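Local coordinates for protein SusD homolog (Bacteroides thetaiotaomicron, PDB 3EHM) that probably binds mucin O-glycans as a SusD-family outer-membrane lipoprotein, helping this gut symbiont to use host mucin sugars, at residues 51-55 and 56-60; 259-262 and 263-267. One frame throughout, in Å; residues are numbered along the deposited sequence.

Contact 1: 51-55 and 56-60; sequences DLQNT and DLISS
Leu-52 O accepts two backbone amides at once, Asp-56 N at 2.7 Å and Leu-57 N at 3.0 Å, which approach from opposite faces of its carbonyl plane. Here helix 47-57 widens from alpha to pi-type spacing, and the next bond, Ile-58 N to Gln-53 O (3.0 Å), again spans five residues. Further along, hydroxyls take the place of amides. Ser-59 OG donates to Asn-54 O (2.8 Å) from above the carbonyl plane, whereas Ser-60 OG meets Thr-55 O (2.8 Å) in plane, on a lone pair. Serine fits both positions because its short arm carries a donor without bulk; with chi1 at 60°, Ser-60 OG sits between its own backbone N and carbonyl carbon, facing back to the helix. Thr-55 OG1 donates to Asp-56 OD1 (2.6 Å) on the anti side of the carboxylate, and that same oxygen forms a salt bridge with Arg-135. Were Asp-56 replaced by an alanine, Arg-135 would probably lose this counter-charge and the Thr-55 hydroxyl its acceptor. The leucines supply the apolar side: Leu-52 CG lies 3.9 Å from Leu-57 CG. Ile-58 CG2 packs on the aliphatic Gln-53 CG at 3.8 Å. Buried against helices 85-110 and 449-459, the arrangement is that of a helix's C-terminal portion with a pi-type turn, its late carbonyls met by serine hydroxyls.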
ATOM      1  N   ASP A  51      14.792  -1.933  -4.790  1.00 11.00           N
ATOM      2  CA  ASP A  51      13.480  -2.145  -5.395  1.00 12.24           C
ATOM      3  C   ASP A  51      12.364  -1.587  -4.507  1.00 11.77           C
ATOM      4  O   ASP A  51      11.450  -0.926  -4.996  1.00 12.38           O
ATOM      5  CB  ASP A  51      13.233  -3.635  -5.638  1.00 14.11           C
ATOM      6  CG  ASP A  51      14.189  -4.240  -6.656  1.00 15.92           C
ATOM      7  OD1 ASP A  51      14.130  -5.472  -6.846  1.00 16.85           O
ATOM      8  OD2 ASP A  51      14.988  -3.504  -7.270  1.00 13.94           O
ATOM      9  N   LEU A  52      12.440  -1.858  -3.207  1.00 13.02           N
ATOM     10  CA  LEU A  52      11.424  -1.383  -2.265  1.00 13.39           C
ATOM     11  C   LEU A  52      11.387   0.142  -2.213  1.00 12.93           C
ATOM     12  O   LEU A  52      10.340   0.738  -1.954  1.00 11.47           O
ATOM     13  CB  LEU A  52      11.695  -1.936  -0.867  1.00 13.02           C
ATOM     14  CG  LEU A  52      10.587  -1.654   0.151  1.00 14.88           C
ATOM     15  CD1 LEU A  52       9.326  -2.410  -0.261  1.00 10.44           C
ATOM     16  CD2 LEU A  52      11.036  -2.083   1.535  1.00 12.70           C
ATOM     17  N   GLN A  53      12.532   0.775  -2.445  1.00 13.59           N
ATOM     18  CA  GLN A  53      12.590   2.235  -2.455  1.00 13.98           C
ATOM     19  C   GLN A  53      11.674   2.742  -3.560  1.00 14.22           C
ATOM     20  O   GLN A  53      10.879   3.670  -3.369  1.00 13.29           O
ATOM     21  CB  GLN A  53      14.011   2.718  -2.748  1.00 14.36           C
ATOM     22  CG  GLN A  53      14.849   3.015  -1.525  1.00 11.87           C
ATOM     23  CD  GLN A  53      16.112   3.779  -1.873  1.00 15.55           C
ATOM     24  OE1 GLN A  53      16.675   4.484  -1.033  1.00 19.06           O
ATOM     25  NE2 GLN A  53      16.569   3.638  -3.112  1.00 11.43           N
ATOM     26  N   ASN A  54      11.797   2.103  -4.717  1.00 14.05           N
ATOM     27  CA  ASN A  54      11.038   2.443  -5.913  1.00 14.60           C
ATOM     28  C   ASN A  54       9.535   2.227  -5.760  1.00 14.67           C
ATOM     29  O   ASN A  54       8.735   3.038  -6.228  1.00 14.36           O
ATOM     30  CB  ASN A  54      11.568   1.608  -7.089  1.00 14.66           C
ATOM     31  CG  ASN A  54      10.820   1.866  -8.384  1.00 16.36           C
ATOM     32  OD1 ASN A  54      10.315   0.934  -9.017  1.00 14.44           O
ATOM     33  ND2 ASN A  54      10.754   3.127  -8.792  1.00 16.70           N
ATOM     34  N   THR A  55       9.148   1.147  -5.090  1.00 14.36           N
ATOM     35  CA  THR A  55       7.732   0.838  -4.923  1.00 15.48           C
ATOM     36  C   THR A  55       7.069   1.433  -3.686  1.00 15.96           C
ATOM     37  O   THR A  55       5.944   1.927  -3.763  1.00 15.46           O
ATOM     38  CB  THR A  55       7.498  -0.691  -4.865  1.00 16.07           C
ATOM     39  OG1 THR A  55       8.064  -1.218  -3.657  1.00 13.30           O
ATOM     40  CG2 THR A  55       8.148  -1.381  -6.054  1.00 17.06           C
ATOM     41  N   ASP A  56       7.771   1.399  -2.556  1.00 15.62           N
ATOM     42  CA  ASP A  56       7.204   1.859  -1.292  1.00 16.41           C
ATOM     43  C   ASP A  56       7.831   3.029  -0.531  1.00 15.46           C
ATOM     44  O   ASP A  56       7.133   3.954  -0.114  1.00 16.36           O
ATOM     45  CB  ASP A  56       7.155   0.678  -0.308  1.00 17.46           C
ATOM     46  CG  ASP A  56       6.146  -0.393  -0.699  1.00 21.14           C
ATOM     47  OD1 ASP A  56       6.189  -0.912  -1.838  1.00 17.09           O
ATOM     48  OD2 ASP A  56       5.311  -0.730   0.165  1.00 25.33           O
ATOM     49  N   LEU A  57       9.141   2.978  -0.339  1.00 15.24           N
ATOM     50  CA  LEU A  57       9.828   3.968   0.477  1.00 14.39           C
ATOM     51  C   LEU A  57      10.008   5.412   0.028  1.00 14.92           C
ATOM     52  O   LEU A  57       9.630   6.324   0.759  1.00 14.57           O
ATOM     53  CB  LEU A  57      11.185   3.405   0.901  1.00 13.45           C
ATOM     54  CG  LEU A  57      11.148   1.971   1.434  1.00 15.14           C
ATOM     55  CD1 LEU A  57      12.515   1.628   2.017  1.00 14.11           C
ATOM     56  CD2 LEU A  57      10.063   1.815   2.501  1.00 14.39           C
ATOM     57  N   ILE A  58      10.590   5.645  -1.144  1.00 12.87           N
ATOM     58  CA  ILE A  58      10.803   7.026  -1.559  1.00 12.47           C
ATOM     59  C   ILE A  58       9.702   7.566  -2.460  1.00 12.39           C
ATOM     60  O   ILE A  58       9.657   8.761  -2.750  1.00 11.65           O
ATOM     61  CB  ILE A  58      12.181   7.199  -2.242  1.00 11.78           C
ATOM     62  CG1 ILE A  58      12.154   6.653  -3.669  1.00 11.98           C
ATOM     63  CG2 ILE A  58      13.245   6.460  -1.429  1.00 11.45           C
ATOM     64  CD1 ILE A  58      13.445   6.914  -4.433  1.00 12.77           C
ATOM     65  N   SER A  59       8.804   6.686  -2.887  1.00 12.22           N
ATOM     66  CA  SER A  59       7.695   7.097  -3.735  1.00 12.99           C
ATOM     67  C   SER A  59       6.382   7.154  -2.948  1.00 12.45           C
ATOM     68  O   SER A  59       6.145   8.105  -2.196  1.00 12.92           O
ATOM     69  CB  SER A  59       7.560   6.144  -4.929  1.00 13.13           C
ATOM     70  OG  SER A  59       7.474   4.794  -4.498  1.00 15.16           O
ATOM     71  N   SER A  60       5.542   6.133  -3.116  1.00 11.78           N
ATOM     72  CA  SER A  60       4.242   6.064  -2.447  1.00 11.84           C
ATOM     73  C   SER A  60       4.261   6.421  -0.959  1.00 11.40           C
ATOM     74  O   SER A  60       3.462   7.245  -0.510  1.00  9.89           O
ATOM     75  CB  SER A  60       3.631   4.666  -2.624  1.00 12.27           C
ATOM     76  OG  SER A  60       4.474   3.666  -2.078  1.00 15.36           O
TER

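Contact 2: 259-262 and 263-267; sequences SMLA and SVNEY
Met-260 O accepts Val-264 N at 3.0 Å, a four-residue alpha-type bond in the short helix 261-266, which passes into a wider pi-type turn. Among the backbone bonds, Asn-265 N to Leu-261 O (2.7 Å) keeps the four-residue spacing, while Glu-266 N adds a weak second bond to the same carbonyl (3.4 Å). Tyr-267 N then reaches Ala-262 O (2.8 Å), five residues back, which is the pi-type spacing.

Apolar packing is modest. Tyr-267 CE2 lies 4.1 Å from Ala-262 CB; CG of the tyrosine stands anti to the carbonyl carbon (chi1 -52°), which brings the ring back along the turn. Alanine suits this place, since its single methyl lets the ring lie beside the backbone. The ring's far end is tied to helix 47-57, where Asn-50 OD1 is hydrogen-bonded to Tyr-267 OH.

A methyl meets an amide one turn apart: Leu-261 CD2 lies 3.3 Å from Asn-265 ND2, the two side chains alongside each other on a partly exposed flank.

Among the polar groups, Ser-263 OG is hydrogen-bonded to Thr-270 OG1 of strand 270-272, a reach that a short hydroxyl side chain makes easily. The amide of Ser-263 is served by water instead: one molecule donates to Ser-259 O at 2.6 Å and accepts from Ser-263 N at 2.9 Å, so the water links two backbone atoms four residues apart.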
ATOM      1  N   SER A 259      13.806  -5.675   3.490  1.00 13.56           N
ATOM      2  CA  SER A 259      14.246  -4.722   2.482  1.00 13.97           C
ATOM      3  C   SER A 259      14.162  -3.237   2.810  1.00 14.14           C
ATOM      4  O   SER A 259      14.535  -2.404   1.986  1.00 12.54           O
ATOM      5  CB  SER A 259      13.518  -5.017   1.169  1.00 14.16           C
ATOM      6  OG  SER A 259      12.178  -5.406   1.421  1.00 13.27           O
HETATM    7  N   MSE A 260      13.674  -2.892   3.996  1.00 11.66           N
HETATM    8  CA  MSE A 260      13.618  -1.487   4.391  1.00 12.97           C
HETATM    9  C   MSE A 260      14.966  -1.071   4.980  1.00 12.31           C
HETATM   10  O   MSE A 260      15.279   0.114   5.072  1.00 10.85           O
HETATM   11  CB  MSE A 260      12.545  -1.254   5.460  1.00 15.01           C
HETATM   12  CG  MSE A 260      11.122  -1.452   5.013  1.00 15.70           C
HETATM   13 SE   MSE A 260       9.937  -1.064   6.512  1.00 31.71          SE
HETATM   14  CE  MSE A 260      10.266   0.840   6.620  1.00 15.39           C
ATOM     15  N   LEU A 261      15.768  -2.048   5.380  1.00 14.09           N
ATOM     16  CA  LEU A 261      17.058  -1.747   5.992  1.00 13.57           C
ATOM     17  C   LEU A 261      18.032  -0.952   5.126  1.00 13.81           C
ATOM     18  O   LEU A 261      18.659  -0.005   5.604  1.00 13.55           O
ATOM     19  CB  LEU A 261      17.722  -3.040   6.474  1.00 15.23           C
ATOM     20  CG  LEU A 261      16.999  -3.687   7.660  1.00 18.31           C
ATOM     21  CD1 LEU A 261      17.707  -4.977   8.062  1.00 23.59           C
ATOM     22  CD2 LEU A 261      16.978  -2.710   8.828  1.00 21.71           C
ATOM     23  N   ALA A 262      18.164  -1.325   3.860  1.00 14.08           N
ATOM     24  CA  ALA A 262      19.080  -0.613   2.970  1.00 12.95           C
ATOM     25  C   ALA A 262      18.825   0.898   2.980  1.00 13.61           C
ATOM     26  O   ALA A 262      19.742   1.686   3.209  1.00 14.30           O
ATOM     27  CB  ALA A 262      18.959  -1.154   1.551  1.00 14.29           C
ATOM     28  N   SER A 263      17.583   1.307   2.744  1.00 12.91           N
ATOM     29  CA  SER A 263      17.272   2.732   2.716  1.00 13.00           C
ATOM     30  C   SER A 263      17.275   3.405   4.090  1.00 12.17           C
ATOM     31  O   SER A 263      17.649   4.573   4.213  1.00 12.49           O
ATOM     32  CB  SER A 263      15.925   2.971   2.030  1.00 13.38           C
ATOM     33  OG  SER A 263      15.710   4.360   1.853  1.00 13.75           O
ATOM     34  N   VAL A 264      16.868   2.678   5.124  1.00 11.96           N
ATOM     35  CA  VAL A 264      16.840   3.249   6.468  1.00 14.00           C
ATOM     36  C   VAL A 264      18.224   3.366   7.106  1.00 16.20           C
ATOM     37  O   VAL A 264      18.588   4.429   7.613  1.00 15.64           O
ATOM     38  CB  VAL A 264      15.932   2.419   7.424  1.00 15.19           C
ATOM     39  CG1 VAL A 264      16.119   2.884   8.867  1.00 16.89           C
ATOM     40  CG2 VAL A 264      14.467   2.574   7.021  1.00 13.13           C
ATOM     41  N   ASN A 265      19.001   2.286   7.070  1.00 17.18           N
ATOM     42  CA  ASN A 265      20.319   2.282   7.704  1.00 18.20           C
ATOM     43  C   ASN A 265      21.540   2.410   6.804  1.00 18.92           C
ATOM     44  O   ASN A 265      22.511   3.069   7.173  1.00 19.25           O
ATOM     45  CB  ASN A 265      20.482   1.026   8.564  1.00 20.49           C
ATOM     46  CG  ASN A 265      19.432   0.922   9.648  1.00 20.77           C
ATOM     47  OD1 ASN A 265      19.107   1.907  10.313  1.00 23.68           O
ATOM     48  ND2 ASN A 265      18.904  -0.277   9.843  1.00 22.50           N
ATOM     49  N   GLU A 266      21.508   1.775   5.638  1.00 19.73           N
ATOM     50  CA  GLU A 266      22.648   1.833   4.734  1.00 19.31           C
ATOM     51  C   GLU A 266      22.785   3.171   4.019  1.00 17.88           C
ATOM     52  O   GLU A 266      23.837   3.808   4.073  1.00 17.61           O
ATOM     53  CB  GLU A 266      22.560   0.712   3.698  1.00 22.18           C
ATOM     54  CG  GLU A 266      22.659  -0.696   4.277  1.00 27.93           C
ATOM     55  CD  GLU A 266      23.919  -0.913   5.103  1.00 30.29           C
ATOM     56  OE1 GLU A 266      25.002  -0.441   4.688  1.00 31.37           O
ATOM     57  OE2 GLU A 266      23.828  -1.568   6.164  1.00 31.68           O
ATOM     58  N   TYR A 267      21.719   3.597   3.351  1.00 16.80           N
ATOM     59  CA  TYR A 267      21.741   4.852   2.611  1.00 15.03           C
ATOM     60  C   TYR A 267      21.355   6.065   3.458  1.00 15.94           C
ATOM     61  O   TYR A 267      21.631   7.208   3.075  1.00 14.18           O
ATOM     62  CB  TYR A 267      20.798   4.767   1.404  1.00 14.44           C
ATOM     63  CG  TYR A 267      21.021   3.570   0.499  1.00 14.49           C
ATOM     64  CD1 TYR A 267      22.307   3.115   0.204  1.00 15.95           C
ATOM     65  CD2 TYR A 267      19.941   2.921  -0.102  1.00 15.87           C
ATOM     66  CE1 TYR A 267      22.510   2.040  -0.669  1.00 16.61           C
ATOM     67  CE2 TYR A 267      20.133   1.851  -0.978  1.00 15.30           C
ATOM     68  CZ  TYR A 267      21.419   1.416  -1.257  1.00 15.47           C
ATOM     69  OH  TYR A 267      21.610   0.374  -2.140  1.00 16.30           O
TER
HETATM   70  O   HOH W   1      15.465  -0.059   1.218  1.00 11.82           O

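Contact 1 precedes contact 2 by about 200 residues in the chain, yet their centres lie about 11 Å apart and the helices that carry them, 47-57 and 261-266, touch. Leu-52 CD2 packs 3.5 Å from Met-260 CG, a selenomethionine in the crystal, and Leu-57 CD1 lies 3.7 Å from Ser-263 CB. Contact 1 is wholly buried, about 10 Å from the centre of the chain, whereas contact 2 is farther out, at 19 Å, and partly open. Strands 67-69 and 270-272, which follow the two helices, pair antiparallel. Two distant parts of the SusD-like fold are thus joined by both helix packing and a small sheet.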